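Local structure of arabinofuranosidase (Bifidobacterium longum, 2Y2W) at residues T106-P111 against A159-M164; M300-A305 against T457-D462. The protein hydrolyses terminal alpha-L-arabinofuranosyl bonds of arabinan and arabinoxylan, as an intracellular glycoside hydrolase of family 51 that helps break down plant cell walls. All coordinates share one frame; numbering follows the deposited sequence.

Contact 1. Residues T106-P111 against A159-M164; sequences TCVRYP and AGTEIM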
loop_
_atom_site.group_PDB
_atom_site.type_symbol
_atom_site.label_atom_id
_atom_site.label_comp_id
_atom_site.label_asym_id
_atom_site.label_seq_id
_atom_site.Cartn_x
_atom_site.Cartn_y
_atom_site.Cartn_z
ATOM N N THR D 106 -13.873 -17.776 28.168
ATOM C CA THR D 106 -12.469 -17.774 28.585
ATOM C C THR D 106 -11.626 -16.754 27.825
ATOM O O THR D 106 -10.617 -16.266 28.336
ATOM C CB THR D 106 -11.829 -19.150 28.365
ATOM O OG1 THR D 106 -11.999 -19.530 26.993
ATOM C CG2 THR D 106 -12.462 -20.202 29.271
ATOM N N CYS D 107 -12.035 -16.456 26.596
ATOM C CA CYS D 107 -11.267 -15.608 25.691
ATOM C C CYS D 107 -12.223 -14.824 24.807
ATOM O O CYS D 107 -13.131 -15.395 24.215
ATOM C CB CYS D 107 -10.333 -16.465 24.832
ATOM S SG CYS D 107 -9.361 -15.551 23.617
ATOM N N VAL D 108 -12.015 -13.514 24.725
ATOM C CA VAL D 108 -12.923 -12.638 23.987
ATOM C C VAL D 108 -12.199 -11.908 22.859
ATOM O O VAL D 108 -11.146 -11.300 23.071
ATOM C CB VAL D 108 -13.616 -11.607 24.918
ATOM C CG1 VAL D 108 -14.676 -10.822 24.154
ATOM C CG2 VAL D 108 -14.241 -12.293 26.122
ATOM N N ARG D 109 -12.778 -11.977 21.664
ATOM C CA ARG D 109 -12.219 -11.338 20.478
ATOM C C ARG D 109 -12.653 -9.872 20.407
ATOM O O ARG D 109 -13.823 -9.546 20.632
ATOM C CB ARG D 109 -12.637 -12.109 19.225
ATOM C CG ARG D 109 -11.974 -11.657 17.938
ATOM C CD ARG D 109 -12.111 -12.725 16.874
ATOM N NE ARG D 109 -11.619 -12.274 15.577
ATOM C CZ ARG D 109 -12.399 -11.949 14.551
ATOM N NH1 ARG D 109 -13.720 -12.027 14.661
ATOM N NH2 ARG D 109 -11.854 -11.548 13.409
ATOM N N TYR D 110 -11.695 -9.000 20.095
ATOM C CA TYR D 110 -11.877 -7.550 20.162
ATOM C C TYR D 110 -10.908 -6.871 19.192
ATOM O O TYR D 110 -9.792 -7.360 19.006
ATOM C CB TYR D 110 -11.613 -7.074 21.595
ATOM C CG TYR D 110 -11.832 -5.594 21.837
ATOM C CD1 TYR D 110 -13.112 -5.081 22.051
ATOM C CD2 TYR D 110 -10.758 -4.710 21.864
ATOM C CE1 TYR D 110 -13.315 -3.726 22.271
ATOM C CE2 TYR D 110 -10.949 -3.354 22.084
ATOM C CZ TYR D 110 -12.230 -2.868 22.288
ATOM O OH TYR D 110 -12.423 -1.523 22.508
ATOM N N PRO D 111 -11.324 -5.751 18.558
ATOM C CA PRO D 111 -12.641 -5.115 18.596
ATOM C C PRO D 111 -13.514 -5.417 17.370
ATOM O O PRO D 111 -14.546 -4.770 17.183
ATOM C CB PRO D 111 -12.290 -3.628 18.628
ATOM C CG PRO D 111 -11.014 -3.531 17.837
ATOM C CD PRO D 111 -10.354 -4.902 17.840
ATOM N N ALA D 159 -13.193 -9.519 34.055
ATOM C CA ALA D 159 -13.867 -10.742 33.613
ATOM C C ALA D 159 -13.036 -11.999 33.875
ATOM O O ALA D 159 -13.588 -13.081 34.091
ATOM C CB ALA D 159 -14.229 -10.641 32.131
ATOM N N GLY D 160 -11.714 -11.848 33.853
ATOM C CA GLY D 160 -10.798 -12.981 33.957
ATOM C C GLY D 160 -10.606 -13.654 32.611
ATOM O O GLY D 160 -10.154 -14.801 32.534
ATOM N N THR D 161 -10.948 -12.934 31.546
ATOM C CA THR D 161 -10.869 -13.460 30.188
ATOM C C THR D 161 -9.596 -13.009 29.487
ATOM O O THR D 161 -9.102 -11.910 29.729
ATOM C CB THR D 161 -12.084 -13.025 29.329
ATOM O OG1 THR D 161 -12.286 -11.612 29.460
ATOM C CG2 THR D 161 -13.349 -13.752 29.762
ATOM N N GLU D 162 -9.078 -13.878 28.624
ATOM C CA GLU D 162 -7.966 -13.573 27.732
ATOM C C GLU D 162 -8.461 -12.672 26.595
ATOM O O GLU D 162 -9.638 -12.721 26.230
ATOM C CB GLU D 162 -7.422 -14.885 27.168
ATOM C CG GLU D 162 -6.151 -14.793 26.332
ATOM C CD GLU D 162 -5.736 -16.142 25.757
ATOM O OE1 GLU D 162 -6.362 -17.170 26.107
ATOM O OE2 GLU D 162 -4.779 -16.179 24.951
ATOM N N ILE D 163 -7.565 -11.853 26.046
ATOM C CA ILE D 163 -7.900 -10.970 24.921
ATOM C C ILE D 163 -7.361 -11.511 23.600
ATOM O O ILE D 163 -6.197 -11.902 23.508
ATOM C CB ILE D 163 -7.370 -9.525 25.125
ATOM C CG1 ILE D 163 -7.966 -8.904 26.389
ATOM C CG2 ILE D 163 -7.679 -8.652 23.902
ATOM C CD1 ILE D 163 -7.326 -7.597 26.799
ATOM N N MET D 164 -8.223 -11.530 22.588
ATOM C CA MET D 164 -7.825 -11.859 21.227
ATOM C C MET D 164 -7.922 -10.591 20.374
ATOM O O MET D 164 -9.005 -10.208 19.923
ATOM C CB MET D 164 -8.710 -12.975 20.671
ATOM C CG MET D 164 -8.139 -13.673 19.448
ATOM S SD MET D 164 -9.393 -14.580 18.523
ATOM C CE MET D 164 -9.798 -15.908 19.658
#
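Thr106 opens the pairing through its carbonyl: Glu162 N donates to Thr106 O over 2.9 Å, nearly straight at 165°, while the Thr106 hydroxyl hydrogen-bonds to Pro61 O. Cys107 forms a parallel beta bridge with Glu162, and their CB atoms lie side by side 4.1 Å apart. With SG anti to the backbone N (chi1 178°), the thiol runs forward along the strand to Met164, where Cys107 SG stands 4.0 Å from Met164 CB; the Glu162 carboxylate instead pairs with Arg62. Val108 is gripped at both backbone ends, its N bonding to Glu162 O (2.9 Å) and its O receiving Met164 N (3.0 Å) from above the carbonyl plane. On the other face of the sheet, Val108 CG2 meets Thr161 OG1 at 3.9 Å, beneath helix 149-159. The extended stem of Arg109 crosses Met164, with Arg109 CD 3.7 Å from Met164 SD, and the sulfur sits at the guanidinium edge, near its plane. Beyond it, the guanidinium forms a salt bridge to Glu340 and a hydrogen bond to Asn214. Tyr110 N closes the ladder on Met164 O at 3.0 Å. This is the parallel pairing of the second and third strands of a (beta/alpha)8 barrel: Met164 points into the interior, against strands 209-212 and 402-408, and Arg109 reaches the probable nucleophile Glu340 in the active site.

Contact 2. Residues M300-A305 against T457-D462; sequences MQDFLA and TEAYGD
Asp302 O and the aromatic ring of Tyr460 meet edge-on: the carbonyl oxygen lies in the ring plane, 3.3 Å from Tyr460 CE2. Ala305 O approaches the same CE2 obliquely, also at 3.3 Å, and Ala305 CB packs near CD2. One face of the ring is covered by Ala459 of its own loop, whose CB stands 3.9 Å above the ring centre. The second flat group is the Asp302 carboxylate, which straddles two successive amides of the loop. Its OD1 takes Glu458 N on the syn side, though out of the carboxylate plane, at 2.9 Å in a bond bent to 145°, and OD2 receives a weak bond from Ala459 N at 3.3 Å. CG anti to the carbonyl carbon (chi1 -65°) swings the carboxylate out from the helix to these amides. The Glu458 carboxylate plane stands 77° away from that of Asp302, with Asp302 OD1 4.3 Å from Glu458 OE1. Were Asp302 an alanine, the N-H groups of Glu458 and Ala459 would probably lose this acceptor and the loop would be held less firmly to the helix. Thr457 CG2 lies 3.7 Å from Gln301 CG, the side chains crossing at about a right angle; the Gln301 amide is bound by Arg486 O. Thr457 OG1 also donates to Tyr460 O, tying the loop to itself. Helix 297-304 of the barrel thus meets the loop between strands 444-456 and 462-473 of the mixed sheet through one carboxylate receiving backbone N-H groups and the Asp302 carbonyl at the Tyr460 ring edge; the two neighbouring acids probably repel somewhat, a cost the amide bonds would help to offset.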
loop_
_atom_site.group_PDB
_atom_site.type_symbol
_atom_site.label_atom_id
_atom_site.label_comp_id
_atom_site.label_asym_id
_atom_site.label_seq_id
_atom_site.Cartn_x
_atom_site.Cartn_y
_atom_site.Cartn_z
ATOM N N MET D 300 -36.607 -25.300 8.135
ATOM C CA MET D 300 -36.366 -25.627 9.541
ATOM C C MET D 300 -35.508 -26.886 9.684
ATOM O O MET D 300 -34.538 -26.892 10.445
ATOM C CB MET D 300 -37.701 -25.782 10.285
ATOM C CG MET D 300 -37.619 -26.395 11.687
ATOM S SD MET D 300 -36.547 -25.516 12.843
ATOM C CE MET D 300 -37.420 -23.964 13.050
ATOM N N GLN D 301 -35.861 -27.934 8.943
ATOM C CA GLN D 301 -35.126 -29.204 8.973
ATOM C C GLN D 301 -33.698 -29.071 8.432
ATOM O O GLN D 301 -32.784 -29.735 8.924
ATOM C CB GLN D 301 -35.894 -30.300 8.219
ATOM C CG GLN D 301 -35.380 -31.725 8.462
ATOM C CD GLN D 301 -35.639 -32.223 9.877
ATOM O OE1 GLN D 301 -36.735 -32.685 10.197
ATOM N NE2 GLN D 301 -34.621 -32.144 10.726
ATOM N N ASP D 302 -33.516 -28.219 7.424
ATOM C CA ASP D 302 -32.182 -27.891 6.915
ATOM C C ASP D 302 -31.357 -27.184 7.992
ATOM O O ASP D 302 -30.164 -27.454 8.157
ATOM C CB ASP D 302 -32.273 -26.992 5.674
ATOM C CG ASP D 302 -32.933 -27.677 4.487
ATOM O OD1 ASP D 302 -33.377 -28.840 4.615
ATOM O OD2 ASP D 302 -33.011 -27.037 3.415
ATOM N N PHE D 303 -32.016 -26.283 8.717
ATOM C CA PHE D 303 -31.387 -25.469 9.748
ATOM C C PHE D 303 -30.950 -26.286 10.970
ATOM O O PHE D 303 -29.899 -26.020 11.553
ATOM C CB PHE D 303 -32.326 -24.328 10.150
ATOM C CG PHE D 303 -31.845 -23.518 11.318
ATOM C CD1 PHE D 303 -30.599 -22.897 11.294
ATOM C CD2 PHE D 303 -32.651 -23.359 12.438
ATOM C CE1 PHE D 303 -30.159 -22.147 12.375
ATOM C CE2 PHE D 303 -32.224 -22.604 13.520
ATOM C CZ PHE D 303 -30.976 -21.995 13.488
ATOM N N LEU D 304 -31.750 -27.281 11.343
ATOM C CA LEU D 304 -31.426 -28.136 12.485
ATOM C C LEU D 304 -30.216 -29.033 12.216
ATOM O O LEU D 304 -29.549 -29.480 13.152
ATOM C CB LEU D 304 -32.641 -28.967 12.909
ATOM C CG LEU D 304 -33.819 -28.202 13.530
ATOM C CD1 LEU D 304 -35.109 -29.000 13.395
ATOM C CD2 LEU D 304 -33.556 -27.837 14.985
ATOM N N ALA D 305 -29.928 -29.273 10.938
ATOM C CA ALA D 305 -28.768 -30.065 10.537
ATOM C C ALA D 305 -27.605 -29.191 10.052
ATOM O O ALA D 305 -26.810 -29.616 9.205
ATOM C CB ALA D 305 -29.168 -31.078 9.466
ATOM N N THR D 457 -33.103 -33.845 4.241
ATOM C CA THR D 457 -33.063 -32.381 4.158
ATOM C C THR D 457 -32.853 -31.930 2.711
ATOM O O THR D 457 -32.376 -32.707 1.881
ATOM C CB THR D 457 -31.932 -31.787 5.036
ATOM O OG1 THR D 457 -30.678 -32.378 4.674
ATOM C CG2 THR D 457 -32.194 -32.030 6.517
ATOM N N GLU D 458 -33.212 -30.681 2.412
ATOM C CA GLU D 458 -32.967 -30.098 1.086
ATOM C C GLU D 458 -31.498 -29.743 0.858
ATOM O O GLU D 458 -30.930 -30.080 -0.183
ATOM C CB GLU D 458 -33.832 -28.854 0.849
ATOM C CG GLU D 458 -35.009 -29.057 -0.102
ATOM C CD GLU D 458 -36.358 -29.055 0.599
ATOM O OE1 GLU D 458 -36.470 -29.636 1.702
ATOM O OE2 GLU D 458 -37.311 -28.472 0.037
ATOM N N ALA D 459 -30.898 -29.064 1.835
ATOM C CA ALA D 459 -29.520 -28.573 1.734
ATOM C C ALA D 459 -28.471 -29.681 1.830
ATOM O O ALA D 459 -27.450 -29.636 1.141
ATOM C CB ALA D 459 -29.262 -27.500 2.786
ATOM N N TYR D 460 -28.727 -30.667 2.686
ATOM C CA TYR D 460 -27.804 -31.783 2.894
ATOM C C TYR D 460 -28.484 -33.103 2.529
ATOM O O TYR D 460 -29.677 -33.121 2.216
ATOM C CB TYR D 460 -27.298 -31.793 4.345
ATOM C CG TYR D 460 -27.003 -30.406 4.879
ATOM C CD1 TYR D 460 -25.846 -29.725 4.503
ATOM C CD2 TYR D 460 -27.894 -29.765 5.739
ATOM C CE1 TYR D 460 -25.577 -28.445 4.977
ATOM C CE2 TYR D 460 -27.634 -28.484 6.219
ATOM C CZ TYR D 460 -26.473 -27.832 5.833
ATOM O OH TYR D 460 -26.207 -26.568 6.301
ATOM N N GLY D 461 -27.728 -34.198 2.560
ATOM C CA GLY D 461 -28.255 -35.511 2.185
ATOM C C GLY D 461 -29.127 -36.139 3.256
ATOM O O GLY D 461 -30.028 -35.494 3.799
ATOM N N ASP D 462 -28.865 -37.412 3.543
ATOM C CA ASP D 462 -29.532 -38.115 4.631
ATOM C C ASP D 462 -28.634 -38.072 5.865
ATOM O O ASP D 462 -27.521 -38.604 5.852
ATOM C CB ASP D 462 -29.845 -39.559 4.231
#

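Contact 1 is complete before contact 2 begins along the chain; their centres are about 34 Å apart and their nearest atoms about 19 Å apart, and they share no strand or helix. Contact 1 joins neighbouring strands 107-110 and 162-167 deep in the eight-stranded barrel, its centre about 11 Å from the centre of the chain. Contact 2 lies farther out, its centre about 22 Å from the same point, where helix 297-304, which follows barrel strand 280-287, meets the loop between strands 444-456 and 462-473 of the mixed sheet. One contact therefore belongs to the build of the catalytic barrel, while the other is one of the places where the beta domain meets that barrel's periphery.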